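Local coordinates for protein endonuclease and methylase LlaGI (Lactococcus lactis, PDB 5FFJ) that probably recognises and methylates DNA as a Type ISP restriction-modification enzyme, here without its nuclease, joining a helicase-like ATPase to an adenine methyltransferase, at residues A[875-880]-A[900-905]; A[65-70]-A[145-150]. One frame throughout, in Å; residues are numbered along the deposited sequence.

Contact 1: residues A[875-880]-A[900-905]; sequences RLFKSI and YVLSIR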
loop_
_atom_site.group_PDB
_atom_site.type_symbol
_atom_site.label_atom_id
_atom_site.label_comp_id
_atom_site.label_asym_id
_atom_site.label_seq_id
_atom_site.Cartn_x
_atom_site.Cartn_y
_atom_site.Cartn_z
ATOM N N ARG A 875 -6.119 4.120 27.270
ATOM C CA ARG A 875 -6.294 3.146 28.343
ATOM C C ARG A 875 -5.504 1.871 28.060
ATOM O O ARG A 875 -5.124 1.152 28.985
ATOM C CB ARG A 875 -7.779 2.819 28.537
ATOM C CG ARG A 875 -8.220 2.785 30.000
ATOM C CD ARG A 875 -9.444 3.655 30.286
ATOM N NE ARG A 875 -10.687 2.886 30.254
ATOM C CZ ARG A 875 -11.784 3.195 30.941
ATOM N NH1 ARG A 875 -11.812 4.262 31.730
ATOM N NH2 ARG A 875 -12.860 2.429 30.841
ATOM N N LEU A 876 -5.252 1.597 26.782
ATOM C CA LEU A 876 -4.489 0.416 26.388
ATOM C C LEU A 876 -2.988 0.701 26.404
ATOM O O LEU A 876 -2.189 -0.171 26.746
ATOM C CB LEU A 876 -4.919 -0.070 25.003
ATOM C CG LEU A 876 -4.167 -1.288 24.454
ATOM C CD1 LEU A 876 -4.352 -2.509 25.346
ATOM C CD2 LEU A 876 -4.619 -1.594 23.037
ATOM N N PHE A 877 -2.611 1.917 26.022
ATOM C CA PHE A 877 -1.218 2.345 26.103
ATOM C C PHE A 877 -0.721 2.240 27.539
ATOM O O PHE A 877 0.401 1.799 27.791
ATOM C CB PHE A 877 -1.052 3.785 25.609
ATOM C CG PHE A 877 -1.083 3.939 24.110
ATOM C CD1 PHE A 877 -1.334 2.858 23.277
ATOM C CD2 PHE A 877 -0.854 5.178 23.535
ATOM C CE1 PHE A 877 -1.358 3.018 21.902
ATOM C CE2 PHE A 877 -0.877 5.342 22.164
ATOM C CZ PHE A 877 -1.129 4.262 21.347
ATOM N N LYS A 878 -1.563 2.659 28.477
ATOM C CA LYS A 878 -1.205 2.628 29.889
ATOM C C LYS A 878 -0.986 1.193 30.350
ATOM O O LYS A 878 -0.130 0.926 31.192
ATOM C CB LYS A 878 -2.291 3.297 30.733
ATOM C CG LYS A 878 -1.942 3.445 32.206
ATOM C CD LYS A 878 -0.779 4.407 32.418
ATOM C CE LYS A 878 -0.376 4.488 33.881
ATOM N NZ LYS A 878 -1.538 4.745 34.776
ATOM N N SER A 879 -1.765 0.271 29.791
ATOM C CA SER A 879 -1.596 -1.144 30.091
ATOM C C SER A 879 -0.245 -1.620 29.570
ATOM O O SER A 879 0.504 -2.290 30.281
ATOM C CB SER A 879 -2.725 -1.968 29.474
ATOM O OG SER A 879 -2.727 -3.286 29.994
ATOM N N ILE A 880 0.053 -1.271 28.320
ATOM C CA ILE A 880 1.360 -1.537 27.732
ATOM C C ILE A 880 2.459 -0.903 28.578
ATOM O O ILE A 880 3.489 -1.520 28.850
ATOM C CB ILE A 880 1.457 -0.981 26.290
ATOM C CG1 ILE A 880 0.497 -1.721 25.352
ATOM C CG2 ILE A 880 2.889 -1.065 25.766
ATOM C CD1 ILE A 880 0.930 -3.127 24.978
ATOM N N TYR A 900 0.458 -5.218 16.761
ATOM C CA TYR A 900 0.465 -6.641 17.078
ATOM C C TYR A 900 0.804 -6.856 18.550
ATOM O O TYR A 900 0.403 -7.852 19.145
ATOM C CB TYR A 900 1.448 -7.393 16.170
ATOM C CG TYR A 900 2.851 -7.546 16.715
ATOM C CD1 TYR A 900 3.188 -8.627 17.521
ATOM C CD2 TYR A 900 3.846 -6.627 16.404
ATOM C CE1 TYR A 900 4.467 -8.779 18.014
ATOM C CE2 TYR A 900 5.131 -6.772 16.893
ATOM C CZ TYR A 900 5.435 -7.852 17.698
ATOM O OH TYR A 900 6.709 -8.009 18.190
ATOM N N VAL A 901 1.536 -5.913 19.135
ATOM C CA VAL A 901 1.858 -5.972 20.558
ATOM C C VAL A 901 0.673 -5.462 21.373
ATOM O O VAL A 901 0.432 -5.919 22.490
ATOM C CB VAL A 901 3.113 -5.148 20.896
ATOM C CG1 VAL A 901 3.529 -5.384 22.342
ATOM C CG2 VAL A 901 4.253 -5.511 19.960
ATOM N N LEU A 902 -0.059 -4.507 20.807
ATOM C CA LEU A 902 -1.309 -4.052 21.403
ATOM C C LEU A 902 -2.318 -5.194 21.419
ATOM O O LEU A 902 -3.038 -5.388 22.399
ATOM C CB LEU A 902 -1.882 -2.861 20.632
ATOM C CG LEU A 902 -1.031 -1.592 20.555
ATOM C CD1 LEU A 902 -1.744 -0.523 19.734
ATOM C CD2 LEU A 902 -0.701 -1.069 21.941
ATOM N N SER A 903 -2.362 -5.948 20.325
ATOM C CA SER A 903 -3.293 -7.062 20.191
ATOM C C SER A 903 -3.047 -8.129 21.251
ATOM O O SER A 903 -3.990 -8.667 21.829
ATOM C CB SER A 903 -3.185 -7.680 18.797
ATOM O OG SER A 903 -3.563 -6.751 17.797
ATOM N N ILE A 904 -1.778 -8.440 21.499
ATOM C CA ILE A 904 -1.427 -9.410 22.529
ATOM C C ILE A 904 -1.820 -8.868 23.899
ATOM O O ILE A 904 -2.324 -9.607 24.744
ATOM C CB ILE A 904 0.081 -9.743 22.512
ATOM C CG1 ILE A 904 0.455 -10.428 21.196
ATOM C CG2 ILE A 904 0.450 -10.646 23.694
ATOM C CD1 ILE A 904 1.947 -10.602 20.987
ATOM N N ARG A 905 -1.585 -7.577 24.113
ATOM C CA ARG A 905 -1.949 -6.927 25.366
ATOM C C ARG A 905 -3.458 -6.979 25.576
ATOM O O ARG A 905 -3.936 -7.506 26.581
ATOM C CB ARG A 905 -1.463 -5.475 25.375
ATOM C CG ARG A 905 -1.796 -4.684 26.643
ATOM C CD ARG A 905 -0.979 -5.154 27.836
ATOM N NE ARG A 905 -1.524 -6.363 28.446
ATOM C CZ ARG A 905 -0.857 -7.143 29.292
ATOM N NH1 ARG A 905 0.394 -6.856 29.627
ATOM N NH2 ARG A 905 -1.440 -8.220 29.798
#
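Arg905 meets the helix 875-880 with the aliphatic part of its chain, whose CG touches both Leu876 CD1 and Ile880 CD1, 3.6 Å from each. The Ile880 and Arg905 side chains run past each other in opposite directions. Beside them, Leu902 CD2 lies 3.7 Å from Ile880 CG1, the two side chains crossing nearly at right angles, while Leu902 CB meets Leu876 CD2 at 3.9 Å. Phe877 closes this apolar patch, its CE1 4.1 Å from Leu902 CD2. Arg905 leaves its backbone with CG anti to N (chi1 180°) and then bends at chi2 and chi3, passing Ser879, whose OG is 3.3 Å from Arg905 CD. The guanidinium goes on to a salt bridge with Glu941. Cut back to alanine, this position would probably leave Glu941 without its charged mate and open a gap beside Leu876 and Ile880. Further out, Phe819 packs on both Leu876 and Leu902, and Tyr897 sets its ring edge-to-face with Phe877. The axes of the two segments approach to 10.1 Å at 86°, a near-perpendicular helix-helix crossing inside the N-6 DNA methylase region, in a Rossmann-like methyltransferase fold close to the bound DNA.

Contact 2: residues A[65-70]-A[145-150]; sequences KVLYLV and LVVFST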
loop_
_atom_site.group_PDB
_atom_site.type_symbol
_atom_site.label_atom_id
_atom_site.label_comp_id
_atom_site.label_asym_id
_atom_site.label_seq_id
_atom_site.Cartn_x
_atom_site.Cartn_y
_atom_site.Cartn_z
ATOM N N LYS A 65 -30.927 21.518 -39.234
ATOM C CA LYS A 65 -30.343 20.588 -40.203
ATOM C C LYS A 65 -29.798 19.344 -39.506
ATOM O O LYS A 65 -28.961 19.439 -38.605
ATOM C CB LYS A 65 -29.236 21.277 -41.023
ATOM C CG LYS A 65 -29.731 22.447 -41.877
ATOM C CD LYS A 65 -29.812 23.743 -41.079
ATOM C CE LYS A 65 -28.537 24.565 -41.195
ATOM N NZ LYS A 65 -28.240 25.300 -39.934
ATOM N N VAL A 66 -30.293 18.182 -39.927
ATOM C CA VAL A 66 -29.879 16.897 -39.372
ATOM C C VAL A 66 -29.253 16.021 -40.453
ATOM O O VAL A 66 -29.746 15.967 -41.582
ATOM C CB VAL A 66 -31.073 16.150 -38.738
ATOM C CG1 VAL A 66 -30.704 14.704 -38.404
ATOM C CG2 VAL A 66 -31.550 16.877 -37.489
ATOM N N LEU A 67 -28.165 15.340 -40.101
ATOM C CA LEU A 67 -27.557 14.342 -40.972
ATOM C C LEU A 67 -27.715 12.962 -40.350
ATOM O O LEU A 67 -27.183 12.695 -39.272
ATOM C CB LEU A 67 -26.074 14.648 -41.212
ATOM C CG LEU A 67 -25.343 13.673 -42.143
ATOM C CD1 LEU A 67 -25.892 13.756 -43.562
ATOM C CD2 LEU A 67 -23.838 13.918 -42.134
ATOM N N TYR A 68 -28.451 12.091 -41.034
ATOM C CA TYR A 68 -28.686 10.737 -40.551
ATOM C C TYR A 68 -27.951 9.728 -41.427
ATOM O O TYR A 68 -28.411 9.378 -42.516
ATOM C CB TYR A 68 -30.185 10.429 -40.522
ATOM C CG TYR A 68 -30.536 9.239 -39.662
ATOM C CD1 TYR A 68 -30.518 7.951 -40.181
ATOM C CD2 TYR A 68 -30.882 9.403 -38.328
ATOM C CE1 TYR A 68 -30.836 6.861 -39.395
ATOM C CE2 TYR A 68 -31.203 8.319 -37.535
ATOM C CZ TYR A 68 -31.178 7.051 -38.073
ATOM O OH TYR A 68 -31.496 5.968 -37.287
ATOM N N LEU A 69 -26.802 9.269 -40.941
ATOM C CA LEU A 69 -25.958 8.352 -41.693
ATOM C C LEU A 69 -26.328 6.908 -41.393
ATOM O O LEU A 69 -26.658 6.565 -40.258
ATOM C CB LEU A 69 -24.486 8.603 -41.375
ATOM C CG LEU A 69 -23.983 9.974 -41.824
ATOM C CD1 LEU A 69 -22.656 10.270 -41.181
ATOM C CD2 LEU A 69 -23.854 10.041 -43.339
ATOM N N VAL A 70 -26.267 6.067 -42.421
ATOM C CA VAL A 70 -26.755 4.699 -42.322
ATOM C C VAL A 70 -25.986 3.758 -43.262
ATOM O O VAL A 70 -25.657 4.132 -44.383
ATOM C CB VAL A 70 -28.270 4.661 -42.639
ATOM C CG1 VAL A 70 -28.536 5.060 -44.078
ATOM C CG2 VAL A 70 -28.839 3.307 -42.389
ATOM N N LEU A 145 -34.652 20.158 -41.414
ATOM C CA LEU A 145 -34.256 19.465 -42.636
ATOM C C LEU A 145 -33.368 18.271 -42.312
ATOM O O LEU A 145 -32.279 18.422 -41.754
ATOM C CB LEU A 145 -33.535 20.430 -43.583
ATOM C CG LEU A 145 -32.738 19.893 -44.779
ATOM C CD1 LEU A 145 -33.606 19.685 -46.014
ATOM C CD2 LEU A 145 -31.588 20.839 -45.093
ATOM N N VAL A 146 -33.846 17.087 -42.677
ATOM C CA VAL A 146 -33.158 15.840 -42.372
ATOM C C VAL A 146 -32.640 15.169 -43.638
ATOM O O VAL A 146 -33.414 14.642 -44.438
ATOM C CB VAL A 146 -34.080 14.862 -41.634
ATOM C CG1 VAL A 146 -33.295 13.650 -41.166
ATOM C CG2 VAL A 146 -34.749 15.556 -40.453
ATOM N N VAL A 147 -31.323 15.189 -43.803
ATOM C CA VAL A 147 -30.673 14.546 -44.934
ATOM C C VAL A 147 -30.251 13.129 -44.560
ATOM O O VAL A 147 -29.310 12.936 -43.791
ATOM C CB VAL A 147 -29.440 15.342 -45.399
ATOM C CG1 VAL A 147 -28.856 14.734 -46.668
ATOM C CG2 VAL A 147 -29.803 16.804 -45.627
ATOM N N PHE A 148 -30.958 12.142 -45.101
ATOM C CA PHE A 148 -30.606 10.742 -44.892
ATOM C C PHE A 148 -29.561 10.316 -45.916
ATOM O O PHE A 148 -29.766 10.474 -47.119
ATOM C CB PHE A 148 -31.847 9.854 -44.991
ATOM C CG PHE A 148 -32.874 10.127 -43.929
ATOM C CD1 PHE A 148 -33.730 11.209 -44.036
ATOM C CD2 PHE A 148 -32.983 9.300 -42.822
ATOM C CE1 PHE A 148 -34.679 11.461 -43.062
ATOM C CE2 PHE A 148 -33.926 9.549 -41.844
ATOM C CZ PHE A 148 -34.775 10.630 -41.965
ATOM N N SER A 149 -28.442 9.778 -45.435
ATOM C CA SER A 149 -27.315 9.455 -46.307
ATOM C C SER A 149 -26.631 8.141 -45.955
ATOM O O SER A 149 -26.665 7.691 -44.812
ATOM C CB SER A 149 -26.281 10.579 -46.260
ATOM O OG SER A 149 -25.093 10.213 -46.938
ATOM N N THR A 150 -26.003 7.538 -46.958
ATOM C CA THR A 150 -25.194 6.346 -46.751
ATOM C C THR A 150 -23.774 6.750 -46.385
ATOM O O THR A 150 -23.283 7.785 -46.840
ATOM C CB THR A 150 -25.163 5.453 -48.005
ATOM O OG1 THR A 150 -24.613 6.191 -49.104
ATOM C CG2 THR A 150 -26.564 4.985 -48.366
#
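Tyr68 swings CG away from its own backbone N (chi1 -163°), whereas Phe148 turns CG anti to its carbonyl carbon (chi1 -64°), and these unlike choices bring the neighbouring aromatic groups together on one face of the sheet. Phe148 CD2 comes within 3.8 Å of Tyr68 CB; the rings themselves meet obliquely, centroids 5.5 Å apart and planes at 45°. On the same face Val66 and Val146 lie side by side and point the same way, with CG1 to CG1 at 3.9 Å. The other face carries Leu67, whose CD1 reaches over Val147 O at 3.5 Å, and Leu69, whose CD2 rests 3.8 Å from Ser149 CB. Ser149 OG donates to Thr150 O, approaching from above the carbonyl plane, so this buried hydroxyl is satisfied within its own strand.

Between the two layers of side chains runs a parallel ladder in unbroken register, Lys65 beside Leu145 through Val70 beside Thr150. Val66 N gives to Leu145 O at 2.7 Å, and Val66 O receives Val147 N; Tyr68 likewise uses both backbone groups, toward Val147 O and Ser149 N. At the C-terminal end the bond from Val70 N to Ser149 O, 2.9 Å long, is less straight than the others.

In the seven-stranded parallel sheet of this P-loop NTPase-type domain, 65-70 is flanked on its other side by strand 170-174, with which Leu67 and Leu69 share backbone hydrogen bonds, while 145-150 lies next to 91-96. Asp169 pairs with Lys65 near the start of the ladder. Helix 73-86 lies across the aromatic face, where Trp83 meets both rings, edge-to-face with Phe148, and touches Val146.

How the contacts relate
Both contacts are buried, yet they illustrate two different ways of joining secondary structure. Contact 1 joins two helices of the methyltransferase part mainly through side chains, with no backbone hydrogen bond between the two segments, and its one charged participant finds its ionic partner beyond both segments. Contact 2 unites neighbouring strands of the helicase-like ATPase part, where backbone hydrogen bonds set the register and side chains fill in on the two faces. The elements are not shared: the centres of contact 1 and contact 2 stand about 74 Å apart, on opposite sides of the chain's centre. Contact 1 comes within about 5 Å of the DNA at the nearest atom, against about 46 Å for contact 2.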